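Local coordinates for protein putative dioxygenase (Nostoc punctiforme, PDB 2PEB) that binds a zinc ion and is probably a dioxygenase of the DOPA 4,5-dioxygenase family, its substrate not established, at residues A14-D19 with G55-A60; R23-R28 with N76-D81. One frame throughout, in Å; residues are numbered along the deposited sequence. Where two conformers were deposited one is given.

Interaction 1 (A14-D19 with G55-A60). With ZN (zinc ion), chain C.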
loop_
_atom_site.group_PDB
_atom_site.type_symbol
_atom_site.label_atom_id
_atom_site.label_comp_id
_atom_site.label_asym_id
_atom_site.label_seq_id
_atom_site.Cartn_x
_atom_site.Cartn_y
_atom_site.Cartn_z
ATOM N N ALA A 14 -4.885 -8.811 -4.301
ATOM C CA ALA A 14 -5.577 -8.104 -3.218
ATOM C C ALA A 14 -6.480 -9.080 -2.442
ATOM O O ALA A 14 -7.207 -9.865 -3.026
ATOM C CB ALA A 14 -6.356 -6.987 -3.771
ATOM N N HIS A 15 -6.356 -9.061 -1.119
ATOM C CA HIS A 15 -7.238 -9.783 -0.185
ATOM C C HIS A 15 -8.095 -8.718 0.517
ATOM O O HIS A 15 -7.578 -7.846 1.227
ATOM C CB HIS A 15 -6.434 -10.685 0.771
ATOM C CG HIS A 15 -5.723 -11.808 0.049
ATOM N ND1 HIS A 15 -6.320 -13.040 -0.145
ATOM C CD2 HIS A 15 -4.505 -11.891 -0.539
ATOM C CE1 HIS A 15 -5.527 -13.816 -0.845
ATOM N NE2 HIS A 15 -4.396 -13.174 -1.053
ATOM N N VAL A 16 -9.392 -8.744 0.236
ATOM C CA VAL A 16 -10.341 -7.774 0.765
ATOM C C VAL A 16 -11.047 -8.436 1.914
ATOM O O VAL A 16 -11.805 -9.416 1.736
ATOM C CB VAL A 16 -11.343 -7.326 -0.324
ATOM C CG1 VAL A 16 -12.308 -6.292 0.239
ATOM C CG2 VAL A 16 -10.625 -6.770 -1.572
ATOM N N TYR A 17 -10.742 -7.969 3.124
ATOM C CA TYR A 17 -11.304 -8.505 4.335
ATOM C C TYR A 17 -12.660 -7.885 4.661
ATOM O O TYR A 17 -12.933 -6.713 4.352
ATOM C CB TYR A 17 -10.318 -8.349 5.504
ATOM C CG TYR A 17 -9.023 -9.055 5.210
ATOM C CD1 TYR A 17 -8.889 -10.402 5.482
ATOM C CD2 TYR A 17 -7.929 -8.389 4.620
ATOM C CE1 TYR A 17 -7.729 -11.089 5.166
ATOM C CE2 TYR A 17 -6.734 -9.075 4.326
ATOM C CZ TYR A 17 -6.653 -10.434 4.616
ATOM O OH TYR A 17 -5.539 -11.169 4.318
ATOM N N PHE A 18 -13.501 -8.680 5.301
ATOM C CA PHE A 18 -14.814 -8.195 5.705
ATOM C C PHE A 18 -15.375 -9.023 6.853
ATOM O O PHE A 18 -14.882 -10.093 7.184
ATOM C CB PHE A 18 -15.783 -8.227 4.504
ATOM C CG PHE A 18 -15.976 -9.600 3.949
ATOM C CD1 PHE A 18 -16.935 -10.453 4.485
ATOM C CD2 PHE A 18 -15.119 -10.078 2.947
ATOM C CE1 PHE A 18 -17.070 -11.730 4.023
ATOM C CE2 PHE A 18 -15.251 -11.361 2.495
ATOM C CZ PHE A 18 -16.216 -12.181 3.017
ATOM N N ASP A 19 -16.441 -8.514 7.450
ATOM C CA ASP A 19 -17.244 -9.315 8.379
ATOM C C ASP A 19 -18.704 -9.142 7.986
ATOM O O ASP A 19 -18.989 -8.455 7.012
ATOM C CB ASP A 19 -16.960 -8.949 9.838
ATOM C CG ASP A 19 -17.176 -7.491 10.141
ATOM O OD1 ASP A 19 -17.925 -6.811 9.430
ATOM O OD2 ASP A 19 -16.581 -7.008 11.124
ATOM N N GLY A 55 -12.807 -13.216 7.331
ATOM C CA GLY A 55 -13.345 -13.489 6.020
ATOM C C GLY A 55 -12.766 -12.546 4.967
ATOM O O GLY A 55 -12.430 -11.386 5.251
HETATM N N MSE A 56 -12.623 -13.071 3.756
HETATM C CA MSE A 56 -12.028 -12.306 2.656
HETATM C C MSE A 56 -12.391 -12.905 1.344
HETATM O O MSE A 56 -12.974 -13.992 1.294
HETATM C CB MSE A 56 -10.477 -12.142 2.749
HETATM C CG MSE A 56 -9.672 -13.455 2.719
HETATM SE SE MSE A 56 -9.311 -14.002 0.920
HETATM C CE MSE A 56 -8.800 -15.863 1.185
ATOM N N TYR A 57 -12.117 -12.150 0.303
ATOM C CA TYR A 57 -12.051 -12.676 -1.048
ATOM C C TYR A 57 -10.769 -12.204 -1.723
ATOM O O TYR A 57 -10.181 -11.191 -1.338
ATOM C CB TYR A 57 -13.319 -12.352 -1.861
ATOM C CG TYR A 57 -13.553 -10.891 -2.083
ATOM C CD1 TYR A 57 -12.817 -10.195 -3.029
ATOM C CD2 TYR A 57 -14.509 -10.207 -1.355
ATOM C CE1 TYR A 57 -13.009 -8.835 -3.235
ATOM C CE2 TYR A 57 -14.739 -8.835 -1.573
ATOM C CZ TYR A 57 -13.980 -8.171 -2.497
ATOM O OH TYR A 57 -14.200 -6.845 -2.745
ATOM N N GLN A 58 -10.331 -12.983 -2.706
ATOM C CA GLN A 58 -9.077 -12.743 -3.408
ATOM C C GLN A 58 -9.377 -12.098 -4.753
ATOM O O GLN A 58 -10.360 -12.431 -5.410
ATOM C CB GLN A 58 -8.350 -14.080 -3.621
ATOM C CG GLN A 58 -7.223 -14.046 -4.621
ATOM C CD GLN A 58 -6.466 -15.362 -4.716
ATOM O OE1 GLN A 58 -5.993 -15.912 -3.703
ATOM N NE2 GLN A 58 -6.320 -15.856 -5.935
ATOM N N VAL A 59 -8.513 -11.179 -5.139
ATOM C CA VAL A 59 -8.529 -10.571 -6.444
ATOM C C VAL A 59 -7.096 -10.677 -6.980
ATOM O O VAL A 59 -6.187 -10.119 -6.351
ATOM C CB VAL A 59 -8.858 -9.068 -6.338
ATOM C CG1 VAL A 59 -9.087 -8.449 -7.728
ATOM C CG2 VAL A 59 -10.090 -8.839 -5.451
ATOM N N ALA A 60 -6.889 -11.354 -8.100
ATOM C CA ALA A 60 -5.589 -11.495 -8.770
ATOM C C ALA A 60 -5.514 -10.628 -10.007
ATOM O O ALA A 60 -6.470 -10.525 -10.746
ATOM C CB ALA A 60 -5.287 -12.968 -9.156
HETATM ZN ZN ZN C . -2.973 -13.879 -2.067
HETATM O O HOH W 1 -14.732 -11.953 9.129
#
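Strands 11-18 and 55-61 are antiparallel neighbours in the middle of the five-stranded sheet that carries the zinc site, and here Ala14 to Phe18 run against Gly55 to Val59. Ala14 and Val59 exchange two backbone bonds, N to O 2.8 Å each way, and Val16 and Tyr57 form the next hydrogen-bonded pair. Between them, His15 and Gln58 face each other as a non-hydrogen-bonded pair.

One face of the sheet belongs to the metal. His15 NE2 binds the zinc ion at 1.9 Å, in company with His13 and His85. The selenium of selenomethionine Met56 (SE) sits in the plane of the imidazole, 3.3 Å from His15 ND1 at the ring edge. Met56 CG lies between its own backbone N and carbonyl carbon (chi1 61°) and the chain bends at chi2, which carries SE past Tyr17 to His15.

The other face is largely apolar and receives helix 23-36, where Tyr57 OH hydrogen-bonds to Ala26 O. Val16, beta-branched and so well suited to a strand, sets its CB over one face of the Tyr57 ring, 3.8 Å from the centroid, in a CH-pi contact. A leucine in place of Tyr57 would probably leave Val16 without this flat partner and Ala26 O without the phenol's hydrogen bond. Gly55 is small enough for the Phe18 ring to lie over its backbone, and Phe18 CE2 reaches Met56 CA at 3.4 Å.

Interaction 2 (R23-R28 with N76-D81)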
loop_
_atom_site.group_PDB
_atom_site.type_symbol
_atom_site.label_atom_id
_atom_site.label_comp_id
_atom_site.label_asym_id
_atom_site.label_seq_id
_atom_site.Cartn_x
_atom_site.Cartn_y
_atom_site.Cartn_z
ATOM N N ARG A 23 -20.037 -6.910 4.906
ATOM C CA ARG A 23 -20.046 -7.835 3.763
ATOM C C ARG A 23 -20.622 -7.189 2.507
ATOM O O ARG A 23 -20.124 -7.407 1.397
ATOM C CB ARG A 23 -20.842 -9.059 4.140
ATOM C CG ARG A 23 -20.774 -10.186 3.182
ATOM C CD ARG A 23 -21.766 -11.270 3.615
ATOM N NE ARG A 23 -21.408 -12.559 3.046
ATOM C CZ ARG A 23 -21.542 -12.887 1.759
ATOM N NH1 ARG A 23 -22.041 -12.037 0.862
ATOM N NH2 ARG A 23 -21.170 -14.094 1.363
ATOM N N ASP A 24 -21.642 -6.364 2.688
ATOM C CA ASP A 24 -22.284 -5.713 1.553
ATOM C C ASP A 24 -21.406 -4.654 0.906
ATOM O O ASP A 24 -21.349 -4.561 -0.314
ATOM C CB ASP A 24 -23.652 -5.132 1.944
ATOM C CG ASP A 24 -24.671 -6.208 2.300
ATOM O OD1 ASP A 24 -24.594 -7.350 1.765
ATOM O OD2 ASP A 24 -25.562 -5.912 3.127
ATOM N N VAL A 25 -20.702 -3.852 1.698
ATOM C CA VAL A 25 -19.676 -2.969 1.144
ATOM C C VAL A 25 -18.624 -3.788 0.352
ATOM O O VAL A 25 -18.182 -3.430 -0.741
ATOM C CB VAL A 25 -18.953 -2.155 2.278
ATOM C CG1 VAL A 25 -17.742 -1.423 1.731
ATOM C CG2 VAL A 25 -19.948 -1.198 2.934
ATOM N N ALA A 26 -18.201 -4.893 0.927
ATOM C CA ALA A 26 -17.211 -5.753 0.280
ATOM C C ALA A 26 -17.762 -6.239 -1.071
ATOM O O ALA A 26 -17.029 -6.338 -2.039
ATOM C CB ALA A 26 -16.894 -6.963 1.193
ATOM N N ALA A 27 -19.058 -6.552 -1.112
ATOM C CA ALA A 27 -19.680 -7.074 -2.365
ATOM C C ALA A 27 -19.671 -5.995 -3.430
ATOM O O ALA A 27 -19.424 -6.256 -4.605
ATOM C CB ALA A 27 -21.079 -7.573 -2.123
ATOM N N ARG A 28 -19.933 -4.769 -3.008
ATOM C CA ARG A 28 -19.943 -3.619 -3.931
ATOM C C ARG A 28 -18.557 -3.293 -4.473
ATOM O O ARG A 28 -18.388 -2.922 -5.632
ATOM C CB ARG A 28 -20.542 -2.393 -3.240
ATOM C CG ARG A 28 -21.989 -2.594 -2.804
ATOM C CD ARG A 28 -22.804 -1.318 -2.931
ATOM N NE ARG A 28 -22.221 -0.209 -2.177
ATOM C CZ ARG A 28 -22.414 0.029 -0.877
ATOM N NH1 ARG A 28 -23.177 -0.774 -0.131
ATOM N NH2 ARG A 28 -21.821 1.077 -0.312
ATOM N N ASN A 76 -11.731 3.896 -3.062
ATOM C CA ASN A 76 -13.092 3.307 -3.100
ATOM C C ASN A 76 -13.297 2.102 -2.176
ATOM O O ASN A 76 -14.365 1.467 -2.191
ATOM C CB ASN A 76 -13.476 2.897 -4.530
ATOM C CG ASN A 76 -13.648 4.060 -5.432
ATOM O OD1 ASN A 76 -14.654 4.765 -5.329
ATOM N ND2 ASN A 76 -12.708 4.270 -6.334
ATOM N N ARG A 77 -12.309 1.822 -1.330
ATOM C CA ARG A 77 -12.417 0.705 -0.407
ATOM C C ARG A 77 -13.475 0.861 0.698
ATOM O O ARG A 77 -13.784 -0.105 1.413
ATOM C CB ARG A 77 -11.078 0.373 0.201
ATOM C CG ARG A 77 -10.537 1.411 1.093
ATOM C CD ARG A 77 -9.218 0.954 1.619
ATOM N NE ARG A 77 -8.636 2.024 2.413
ATOM C CZ ARG A 77 -8.957 2.292 3.680
ATOM N NH1 ARG A 77 -9.765 1.494 4.394
ATOM N NH2 ARG A 77 -8.392 3.342 4.274
ATOM N N GLU A 78 -14.026 2.056 0.850
ATOM C CA GLU A 78 -15.076 2.307 1.795
ATOM C C GLU A 78 -14.799 1.666 3.155
ATOM O O GLU A 78 -15.676 1.022 3.749
ATOM C CB GLU A 78 -16.392 1.788 1.248
ATOM C CG GLU A 78 -16.917 2.564 0.101
ATOM C CD GLU A 78 -18.349 2.171 -0.194
ATOM O OE1 GLU A 78 -19.241 2.523 0.622
ATOM O OE2 GLU A 78 -18.575 1.500 -1.228
ATOM N N GLY A 79 -13.606 1.898 3.676
ATOM C CA GLY A 79 -13.290 1.548 5.030
ATOM C C GLY A 79 -12.860 0.117 5.224
ATOM O O GLY A 79 -12.535 -0.258 6.344
ATOM N N LEU A 80 -12.853 -0.675 4.156
ATOM C CA LEU A 80 -12.399 -2.072 4.250
ATOM C C LEU A 80 -10.882 -2.158 4.386
ATOM O O LEU A 80 -10.149 -1.328 3.845
ATOM C CB LEU A 80 -12.816 -2.829 2.988
ATOM C CG LEU A 80 -14.321 -2.965 2.811
ATOM C CD1 LEU A 80 -14.590 -3.582 1.421
ATOM C CD2 LEU A 80 -14.974 -3.797 3.937
ATOM N N ASP A 81 -10.408 -3.151 5.125
ATOM C CA ASP A 81 -8.968 -3.387 5.189
ATOM C C ASP A 81 -8.598 -4.334 4.061
ATOM O O ASP A 81 -9.319 -5.338 3.822
ATOM C CB ASP A 81 -8.570 -3.986 6.534
ATOM C CG ASP A 81 -9.025 -3.123 7.707
ATOM O OD1 ASP A 81 -8.855 -1.883 7.613
ATOM O OD2 ASP A 81 -9.572 -3.648 8.713
#
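The first turns of helix 23-36 pack against the type I' beta turn Arg77-Leu80, which joins helix 66-76 to strand 82-87. The apolar part centres on Val25, whose CB points to the turn. With CG1 anti to the backbone N (chi1 170°), this methyl is brought 3.5 Å from Glu78 CB and 3.8 Å from Leu80 CD1. Leu80 CD1 reaches past Val25 to the helix backbone, 3.6 Å from Ala26 CA; alanine, with a single methyl, lets the leucine come this close. Leu80 also touches Val16 of the sheet, bridging helix and strand.

The charged part lies at the exposed border. In the conformer described, one of two, Arg28 crosses Glu78 at about a right angle and makes a salt bridge, NH2 to OE1 3.1 Å, with the guanidinium and carboxylate planes 46° apart. A second approach, from NH2 to OE2, is a weak hydrogen bond. Long, flexible chains suit both residues here, although the bridge may be made only part of the time.

Within the turn, both central residues have positive phi: glycine takes this up easily at Gly79, while Glu78 adopts it with a full side chain. Arg77 NH1 donates to Leu80 O at 2.9 Å, approaching from above the carbonyl plane.

From the N terminus, the chain runs along strand 11-18 and turns directly into helix 23-36, so the first segments of both contacts lie close together in the sequence. Strand 55-61 then returns beside the first strand, closing interaction 1 over 35 intervening residues. After helix 66-76, segment 76-81, with its turn, comes back to helix 23-36 and closes interaction 2. The segments alternate, so the two contacts cross rather than nest. They also touch: the Tyr57-Ala26 bond and the packing of Phe18 on Ala26 tie sheet to helix, while Tyr17 N and Asp81 O are probably hydrogen-bonded where strand 82-87 joins the other edge of strand 11-18.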